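Local coordinates for protein yojF (Bacillus subtilis, PDB 1NJH) that is of unknown function, a small, largely beta-stranded member of the DUF1806 family that pairs with a second copy of itself, at residues Val70-Lys73 against Trp78-Ala81; Ala60-Lys63 against Pro67-Val70; Thr88-Glu91 against Leu95-Ala98; Glu17-Arg22 against Leu110-Lys115. One frame throughout, in Å; residues are numbered along the deposited sequence. Where two conformers were deposited one is given.

Contact 1 of 4, residues Val70-Lys73 against Trp78-Ala81; sequences VGLK and WIYA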
# COMPACT_ATOMS: atom_id res chain seq x y z
N VAL A 70 -7.05 -5.89 -9.11
CA VAL A 70 -7.73 -4.63 -9.30
C VAL A 70 -6.70 -3.52 -9.45
O VAL A 70 -5.75 -3.47 -8.70
CB VAL A 70 -8.65 -4.31 -8.08
CG1 VAL A 70 -9.15 -2.89 -8.17
CG2 VAL A 70 -9.85 -5.27 -8.04
N GLY A 71 -6.92 -2.67 -10.45
CA GLY A 71 -6.07 -1.53 -10.72
C GLY A 71 -6.91 -0.27 -10.74
O GLY A 71 -7.98 -0.21 -11.37
N LEU A 72 -6.44 0.76 -10.05
CA LEU A 72 -7.14 2.04 -10.00
C LEU A 72 -6.16 3.10 -10.46
O LEU A 72 -5.06 3.18 -9.92
CB LEU A 72 -7.55 2.36 -8.54
CG LEU A 72 -8.30 1.30 -7.74
CD1 LEU A 72 -8.55 1.84 -6.32
CD2 LEU A 72 -9.63 0.98 -8.43
N LYS A 73 -6.53 3.92 -11.44
CA LYS A 73 -5.64 4.98 -11.91
C LYS A 73 -6.03 6.26 -11.19
O LYS A 73 -7.12 6.80 -11.43
CB LYS A 73 -5.78 5.19 -13.42
CG LYS A 73 -4.80 6.23 -13.95
CD LYS A 73 -3.37 5.70 -13.95
CE LYS A 73 -2.35 6.80 -14.26
NZ LYS A 73 -2.06 7.74 -13.12
N TRP A 78 -1.07 5.20 -9.11
CA TRP A 78 -1.78 3.94 -9.27
C TRP A 78 -1.96 3.21 -7.95
O TRP A 78 -1.14 3.36 -7.05
CB TRP A 78 -1.00 2.98 -10.16
CG TRP A 78 -0.49 3.55 -11.43
CD1 TRP A 78 0.50 4.47 -11.59
CD2 TRP A 78 -0.94 3.21 -12.74
NE1 TRP A 78 0.70 4.74 -12.92
CE2 TRP A 78 -0.17 3.97 -13.65
CE3 TRP A 78 -1.91 2.34 -13.24
CZ2 TRP A 78 -0.36 3.89 -15.04
CZ3 TRP A 78 -2.09 2.25 -14.62
CH2 TRP A 78 -1.32 3.02 -15.50
N ILE A 79 -3.03 2.42 -7.87
CA ILE A 79 -3.28 1.57 -6.71
C ILE A 79 -3.58 0.23 -7.36
O ILE A 79 -4.43 0.12 -8.27
CB ILE A 79 -4.47 2.04 -5.88
CG1 ILE A 79 -4.13 3.37 -5.22
CG2 ILE A 79 -4.84 0.95 -4.86
CD1 ILE A 79 -5.26 3.93 -4.37
N TYR A 80 -2.86 -0.80 -6.94
CA TYR A 80 -3.00 -2.11 -7.53
C TYR A 80 -2.94 -3.21 -6.47
O TYR A 80 -2.14 -3.14 -5.53
CB TYR A 80 -1.88 -2.28 -8.55
CG TYR A 80 -1.79 -3.63 -9.20
CD1 TYR A 80 -2.61 -3.97 -10.27
CD2 TYR A 80 -0.86 -4.56 -8.76
CE1 TYR A 80 -2.50 -5.21 -10.89
CE2 TYR A 80 -0.74 -5.80 -9.37
CZ TYR A 80 -1.56 -6.12 -10.43
OH TYR A 80 -1.43 -7.37 -11.02
N ALA A 81 -3.82 -4.20 -6.61
CA ALA A 81 -3.87 -5.33 -5.67
C ALA A 81 -4.13 -6.61 -6.46
O ALA A 81 -5.04 -6.66 -7.29
CB ALA A 81 -4.99 -5.13 -4.64
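Trp78 opens the segment with Lys73 lying over its indole. Lys73 CD sits 3.4 Å from the centroid of the six-membered ring, almost exactly on its normal, a CH-pi contact, and NZ reaches on over the five-membered ring at 4.3 Å from that centroid for a cation-pi interaction. CG of Lys73 lies anti to the backbone N (chi1 -176°), and bends at chi2 and chi4 fold the chain across the indole; NZ is also bonded to Gly77 O. Were Lys73 an alanine, this indole face would probably lose its cover and Gly77 O its ammonium partner. Ile79 pairs with Leu72 through two backbone bonds, Leu72 N to Ile79 O being 2.8 Å. On the buried side of the sheet Leu72 CB meets Ile79 CB at 4.1 Å. This is an antiparallel beta hairpin, and residues 78-80 also pair with a strand of the second subunit. Tyr80, on the same side of the sheet as Trp78, lies opposite Gly71, whose CA is 4.3 Å from Tyr80 CD1 at the ring edge. Ala81 returns to the buried face, its O accepting Val70 N at 2.8 Å and its N donating to Val70 O at 2.9 Å.

Contact 2 of 4, residues Ala60-Lys63 against Pro67-Val70; sequences AKIK and PYRV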
# COMPACT_ATOMS: atom_id res chain seq x y z
N ALA A 60 -10.80 2.41 -13.48
CA ALA A 60 -10.71 1.29 -12.56
C ALA A 60 -11.12 0.02 -13.27
O ALA A 60 -12.08 0.02 -14.04
CB ALA A 60 -11.63 1.53 -11.34
N LYS A 61 -10.39 -1.05 -13.02
CA LYS A 61 -10.71 -2.32 -13.64
C LYS A 61 -10.31 -3.53 -12.83
O LYS A 61 -9.22 -3.56 -12.25
CB LYS A 61 -10.04 -2.39 -15.02
CG LYS A 61 -10.36 -3.66 -15.80
CD LYS A 61 -9.94 -3.52 -17.26
CE LYS A 61 -10.22 -4.79 -18.06
NZ LYS A 61 -11.66 -5.15 -18.09
N ILE A 62 -11.20 -4.51 -12.77
CA ILE A 62 -10.88 -5.75 -12.09
C ILE A 62 -10.64 -6.73 -13.24
O ILE A 62 -11.43 -6.78 -14.19
CB ILE A 62 -12.02 -6.26 -11.17
CG1 ILE A 62 -11.66 -7.65 -10.64
CG2 ILE A 62 -13.35 -6.22 -11.90
CD1 ILE A 62 -12.54 -8.11 -9.48
N LYS A 63 -9.52 -7.45 -13.17
CA LYS A 63 -9.14 -8.41 -14.22
C LYS A 63 -8.83 -9.79 -13.67
O LYS A 63 -8.64 -9.98 -12.46
CB LYS A 63 -7.91 -7.91 -14.98
CG LYS A 63 -8.07 -6.55 -15.65
CD LYS A 63 -6.83 -6.19 -16.45
CE LYS A 63 -6.94 -4.79 -17.04
NZ LYS A 63 -5.80 -4.45 -17.94
N PRO A 67 -7.73 -16.17 -8.94
CA PRO A 67 -7.99 -14.92 -8.21
C PRO A 67 -8.05 -13.73 -9.15
O PRO A 67 -7.80 -13.86 -10.34
CB PRO A 67 -6.82 -14.84 -7.24
CG PRO A 67 -6.48 -16.29 -7.00
CD PRO A 67 -6.53 -16.83 -8.41
N TYR A 68 -8.35 -12.56 -8.61
CA TYR A 68 -8.47 -11.35 -9.42
C TYR A 68 -7.49 -10.26 -9.04
O TYR A 68 -6.86 -10.31 -7.99
CB TYR A 68 -9.89 -10.81 -9.31
CG TYR A 68 -10.94 -11.81 -9.71
CD1 TYR A 68 -11.37 -11.91 -11.04
CD2 TYR A 68 -11.48 -12.70 -8.78
CE1 TYR A 68 -12.31 -12.86 -11.42
CE2 TYR A 68 -12.42 -13.66 -9.15
CZ TYR A 68 -12.83 -13.73 -10.48
OH TYR A 68 -13.76 -14.67 -10.87
N ARG A 69 -7.35 -9.28 -9.92
CA ARG A 69 -6.46 -8.16 -9.66
C ARG A 69 -7.20 -6.87 -9.98
O ARG A 69 -7.89 -6.77 -10.99
CB ARG A 69 -5.16 -8.28 -10.47
CG ARG A 69 -5.30 -8.50 -11.95
CD ARG A 69 -3.96 -8.94 -12.53
NE ARG A 69 -3.96 -8.89 -13.99
CZ ARG A 69 -4.55 -9.78 -14.78
NH1 ARG A 69 -5.20 -10.81 -14.25
NH2 ARG A 69 -4.51 -9.63 -16.09
N VAL A 70 -7.05 -5.89 -9.11
CA VAL A 70 -7.73 -4.63 -9.30
C VAL A 70 -6.70 -3.52 -9.45
O VAL A 70 -5.75 -3.47 -8.70
CB VAL A 70 -8.65 -4.31 -8.08
CG1 VAL A 70 -9.15 -2.89 -8.17
CG2 VAL A 70 -9.85 -5.27 -8.04
O HOH W 1 -6.70 -4.91 -13.05
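The guanidinium of Arg69 lies flat against the side chain of Lys63, with Lys63 CB over its centre, 3.9 Å from Arg69 CZ. Arg69 CG is placed between the backbone N and the carbonyl carbon (chi1 53°); from there the chain runs extended to NE, and the turn at chi4 (-76°) lays the guanidinium against Lys63 CB. The extended Lys63 chain leads its amino group away, so the two like charges stay apart, with Lys63 NZ 5.6 Å from Arg69 NH2. The backbones join in two bonds, Lys63 N to Arg69 O at 2.8 Å and Arg69 N to Lys63 O at 2.9 Å. A water donates to both Lys61 O and Arg69 O, giving the latter a second partner beside the amide of Lys63.

The other face of the sheet is apolar. Ile62 slants across Tyr68, its CD1 3.8 Å from Tyr68 CB, while Ile62 CB meets Val70 CG2 at 3.9 Å. The tyrosine ring turns an edge to Lys63 O, 3.6 Å from Tyr68 CD1. Val12 of helix 9-18 packs on Ile62, and Leu16 of the same helix on Val70, so this side faces the interior. Charged residues on one face and apolar and aromatic ones on the other, joined by a short connection, make an amphipathic antiparallel beta hairpin whose inner face is covered by a helix.

Contact 3 of 4, residues Thr88-Glu91 against Leu95-Ala98; sequences TVDE and LLMA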
# COMPACT_ATOMS: atom_id res chain seq x y z
N THR A 88 -17.60 -7.90 -0.77
CA THR A 88 -18.95 -7.55 -0.36
C THR A 88 -19.03 -6.04 -0.35
O THR A 88 -18.02 -5.35 -0.44
CB THR A 88 -19.32 -8.05 1.05
OG1 THR A 88 -20.74 -7.92 1.23
CG2 THR A 88 -18.63 -7.20 2.11
N VAL A 89 -20.25 -5.54 -0.26
CA VAL A 89 -20.49 -4.12 -0.17
C VAL A 89 -21.32 -4.07 1.08
O VAL A 89 -22.43 -4.60 1.11
CB VAL A 89 -21.28 -3.61 -1.38
CG1 VAL A 89 -21.71 -2.17 -1.15
CG2 VAL A 89 -20.41 -3.73 -2.63
N ASP A 90 -20.79 -3.46 2.13
CA ASP A 90 -21.48 -3.42 3.41
C ASP A 90 -22.58 -2.40 3.58
O ASP A 90 -22.88 -1.64 2.66
CB ASP A 90 -20.46 -3.30 4.55
CG ASP A 90 -19.72 -1.98 4.56
OD1 ASP A 90 -18.68 -1.92 5.24
OD2 ASP A 90 -20.17 -1.01 3.91
N GLU A 91 -23.19 -2.40 4.76
CA GLU A 91 -24.28 -1.49 5.08
C GLU A 91 -23.91 -0.03 4.89
O GLU A 91 -24.77 0.82 4.65
CB GLU A 91 -24.75 -1.72 6.52
CG GLU A 91 -23.64 -1.74 7.56
CD GLU A 91 -22.81 -3.02 7.52
OE1 GLU A 91 -21.89 -3.16 8.36
OE2 GLU A 91 -23.08 -3.89 6.66
N LEU A 95 -16.95 -0.87 -0.40
CA LEU A 95 -16.53 -2.03 -1.15
C LEU A 95 -15.33 -2.64 -0.45
O LEU A 95 -14.26 -2.02 -0.35
CB LEU A 95 -16.17 -1.65 -2.61
CG LEU A 95 -15.53 -2.73 -3.49
CD1 LEU A 95 -16.51 -3.88 -3.71
CD2 LEU A 95 -15.14 -2.12 -4.85
N LEU A 96 -15.53 -3.85 0.05
CA LEU A 96 -14.50 -4.60 0.77
C LEU A 96 -14.04 -5.79 -0.05
O LEU A 96 -14.84 -6.65 -0.42
CB LEU A 96 -15.05 -5.10 2.11
CG LEU A 96 -15.83 -4.09 2.93
CD1 LEU A 96 -16.26 -4.73 4.22
CD2 LEU A 96 -15.00 -2.85 3.18
N MSE A 97 -12.74 -5.87 -0.33
CA MSE A 97 -12.24 -7.00 -1.09
C MSE A 97 -11.05 -7.62 -0.37
O MSE A 97 -10.31 -6.94 0.35
CB MSE A 97 -11.82 -6.54 -2.49
CG MSE A 97 -12.98 -6.01 -3.29
SE MSE A 97 -12.34 -5.10 -4.87
CE MSE A 97 -11.72 -3.46 -4.01
N ALA A 98 -10.86 -8.92 -0.57
CA ALA A 98 -9.75 -9.59 0.09
C ALA A 98 -9.38 -10.91 -0.57
O ALA A 98 -10.14 -11.45 -1.38
CB ALA A 98 -10.11 -9.84 1.56
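Leu96 and Thr88 lie side by side and point the same way, and between them they bury the most surface here. Leu96 CD1 rests 4.0 Å from Thr88 CG2, methyl against methyl. The threonine torsion explains this: OG1 is anti to the backbone N (chi1 -167°), which leaves CG2 as the branch that meets the leucine. The two residues form a hydrogen-bonded antiparallel pair. Leu96 N gives a nearly straight bond to Thr88 O, 2.9 Å long with 170° at the hydrogen. The return bond, from Thr88 N to Leu96 O, is longer at 3.1 Å and more bent, 140°, though its donor stays in the carbonyl plane.

Leu96 CD1 has another neighbour in Asp90, whose side chain crosses the leucine at about a right angle and brings OD1 to 3.8 Å from that methyl. This is contact only: the carboxylate is engaged by Arg94, in a salt bridge from OD1 to NE, and OD2 makes a weak bond to Glu92 N, so both oxygens turn to the connection between the strands.

Leu95, third in buried area, faces the other side of the sheet. Its CD1 meets Val89 CG2 at 4.0 Å, in a non-hydrogen-bonded pair, and Ser15 and Leu16 of helix 9-18 pack against it. Met4 from the N-terminal region touches both Thr88 and Leu96 on their side. The pairing holds through Val89 and then stops, Asp90 already belonging to the connection, which is the closing end of an antiparallel beta hairpin between strands 78-89 and 95-101.

Contact 4 of 4, residues Glu17-Arg22 against Leu110-Lys115; sequences ERYADR and LQISEK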
# COMPACT_ATOMS: atom_id res chain seq x y z
N GLU A 17 -16.63 1.42 -10.52
CA GLU A 17 -17.00 2.59 -11.32
C GLU A 17 -17.87 3.54 -10.51
O GLU A 17 -17.91 4.74 -10.77
CB GLU A 17 -17.71 2.12 -12.59
CG GLU A 17 -16.89 1.07 -13.31
CD GLU A 17 -17.53 0.51 -14.56
OE1 GLU A 17 -18.78 0.41 -14.61
OE2 GLU A 17 -16.77 0.14 -15.48
N ARG A 18 -18.56 2.99 -9.52
CA ARG A 18 -19.43 3.77 -8.65
C ARG A 18 -18.64 4.84 -7.89
O ARG A 18 -19.09 5.97 -7.75
CB ARG A 18 -20.11 2.83 -7.65
CG ARG A 18 -21.12 3.48 -6.72
CD ARG A 18 -21.45 2.53 -5.58
NE ARG A 18 -21.75 1.18 -6.06
CZ ARG A 18 -21.83 0.11 -5.28
NH1 ARG A 18 -21.65 0.22 -3.98
NH2 ARG A 18 -22.10 -1.08 -5.82
N TYR A 19 -17.46 4.46 -7.40
CA TYR A 19 -16.61 5.37 -6.62
C TYR A 19 -15.63 6.19 -7.44
O TYR A 19 -14.85 6.96 -6.88
CB TYR A 19 -15.80 4.59 -5.58
CG TYR A 19 -16.61 3.76 -4.61
CD1 TYR A 19 -17.24 4.34 -3.52
CD2 TYR A 19 -16.75 2.39 -4.81
CE1 TYR A 19 -17.99 3.56 -2.63
CE2 TYR A 19 -17.50 1.61 -3.94
CZ TYR A 19 -18.12 2.20 -2.85
OH TYR A 19 -18.88 1.41 -2.02
N ALA A 20 -15.64 6.02 -8.76
CA ALA A 20 -14.72 6.77 -9.61
C ALA A 20 -15.10 8.25 -9.72
O ALA A 20 -16.28 8.60 -9.66
CB ALA A 20 -14.67 6.15 -11.01
N ASP A 21 -14.09 9.10 -9.85
CA ASP A 21 -14.22 10.54 -10.04
C ASP A 21 -14.59 11.42 -8.86
O ASP A 21 -14.88 12.61 -9.03
CB ASP A 21 -15.16 10.81 -11.22
CG ASP A 21 -14.64 10.17 -12.50
OD1 ASP A 21 -13.44 10.33 -12.78
OD2 ASP A 21 -15.43 9.51 -13.21
N ARG A 22 -14.57 10.86 -7.67
CA ARG A 22 -14.84 11.64 -6.47
C ARG A 22 -13.88 11.12 -5.40
O ARG A 22 -13.46 9.96 -5.44
CB ARG A 22 -16.29 11.50 -6.02
CG ARG A 22 -16.70 10.14 -5.50
CD ARG A 22 -17.96 10.29 -4.66
NE ARG A 22 -18.56 9.02 -4.29
CZ ARG A 22 -19.06 8.16 -5.18
NH1 ARG A 22 -19.03 8.45 -6.47
NH2 ARG A 22 -19.60 7.01 -4.77
N LEU A 110 -8.18 -4.88 0.12
CA LEU A 110 -8.33 -3.58 -0.55
C LEU A 110 -9.77 -3.18 -0.26
O LEU A 110 -10.71 -3.92 -0.58
CB LEU A 110 -8.10 -3.67 -2.07
CG LEU A 110 -8.36 -2.34 -2.81
CD1 LEU A 110 -7.40 -1.24 -2.34
CD2 LEU A 110 -8.21 -2.56 -4.34
N GLN A 111 -9.93 -2.03 0.38
CA GLN A 111 -11.25 -1.52 0.75
C GLN A 111 -11.39 -0.06 0.31
O GLN A 111 -10.45 0.72 0.43
CB GLN A 111 -11.45 -1.63 2.26
CG GLN A 111 -11.05 -2.98 2.88
CD GLN A 111 -11.43 -3.05 4.35
OE1 GLN A 111 -11.45 -2.03 5.04
NE2 GLN A 111 -11.72 -4.25 4.84
N ILE A 112 -12.58 0.31 -0.18
CA ILE A 112 -12.87 1.65 -0.67
C ILE A 112 -14.13 2.17 0.01
O ILE A 112 -15.13 1.47 0.06
CB ILE A 112 -13.09 1.61 -2.21
CG1 ILE A 112 -11.88 0.95 -2.88
CG2 ILE A 112 -13.34 3.01 -2.74
CD1 ILE A 112 -12.00 0.70 -4.37
N SER A 113 -14.07 3.41 0.50
CA SER A 113 -15.20 4.03 1.19
C SER A 113 -15.25 5.54 0.94
O SER A 113 -14.23 6.17 0.71
CB SER A 113 -15.07 3.78 2.70
OG SER A 113 -16.15 4.35 3.43
N GLU A 114 -16.45 6.10 1.00
CA GLU A 114 -16.62 7.53 0.81
C GLU A 114 -16.23 8.25 2.10
O GLU A 114 -15.98 9.46 2.11
CB GLU A 114 -18.07 7.84 0.44
CG GLU A 114 -18.58 7.05 -0.75
CD GLU A 114 -20.04 7.30 -1.04
OE1 GLU A 114 -20.39 8.43 -1.43
OE2 GLU A 114 -20.85 6.36 -0.87
N LYS A 115 -16.18 7.51 3.20
CA LYS A 115 -15.81 8.09 4.49
C LYS A 115 -14.62 7.36 5.09
O LYS A 115 -14.35 6.22 4.74
CB LYS A 115 -16.99 7.99 5.46
CG LYS A 115 -18.20 8.81 5.07
CD LYS A 115 -19.32 8.57 6.06
CE LYS A 115 -20.59 9.29 5.65
NZ LYS A 115 -21.69 8.95 6.59
O HOH W 2 -18.90 10.44 -1.67
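Ile112 presses its CG2 methyl onto one face of the Tyr19 ring, 3.8 Å from Tyr19 CG and displaced from the ring centre, a CH-pi contact in the buried half of the interface. That methyl is the branch anti to the backbone N of Ile112, which points it at the ring. Tyr57, Val24 and Leu95 close in around the tyrosine, and its OH is bonded to Asn93 O, which fixes the far end of the ring. At the ring edge comes Glu114, its CG 4.0 Å from Tyr19 CE1.

From here outward the grip slackens. Arg22 NE and Glu114 OE1 form a salt bridge of 3.4 Å whose hydrogen bond is weak, bent to 139°, with guanidinium and carboxylate planes 71° apart. A water lies between them, its approach to OE1 doubtfully short. Arg22 NH1 turns back to Arg18 O at 2.8 Å, just ahead of the type II turn of residues 19-22. Replacing Arg22 with a leucine would probably leave Arg18 O without this donor and Glu114 OE1 without its charged mate. Glu114 OE2 has a second partner in Asn93 ND2. The chemistry thus suggests that apolar packing around Tyr19 does most of the joining, with the long ion pair a lesser addition at the solvent side.

In the fold
Contacts 1 to 3 are strand pairings of one antiparallel sheet, and contact 4 packs a loop on it. Contacts 1 and 2 share Val70 and strand 68-74, their centres about 8 Å apart, and Gly71 O is probably hydrogen-bonded to Lys61 N between them. Contact 3 closes the far end of strand 78-89, about 17 Å from contact 1 centre to centre, yet Val70 CG2 touches the selenium of selenomethionine Met97 (SE) at 4.0 Å. Contact 4 sets Tyr19 and Arg22, which follow helix 9-18, against Glu114 and strand 106-113, whose Leu110 and Ile112 also pack on Val70 and Leu72. No active site is known; a glycerol near Arg69 in contact 2 probably came from the crystallisation liquor.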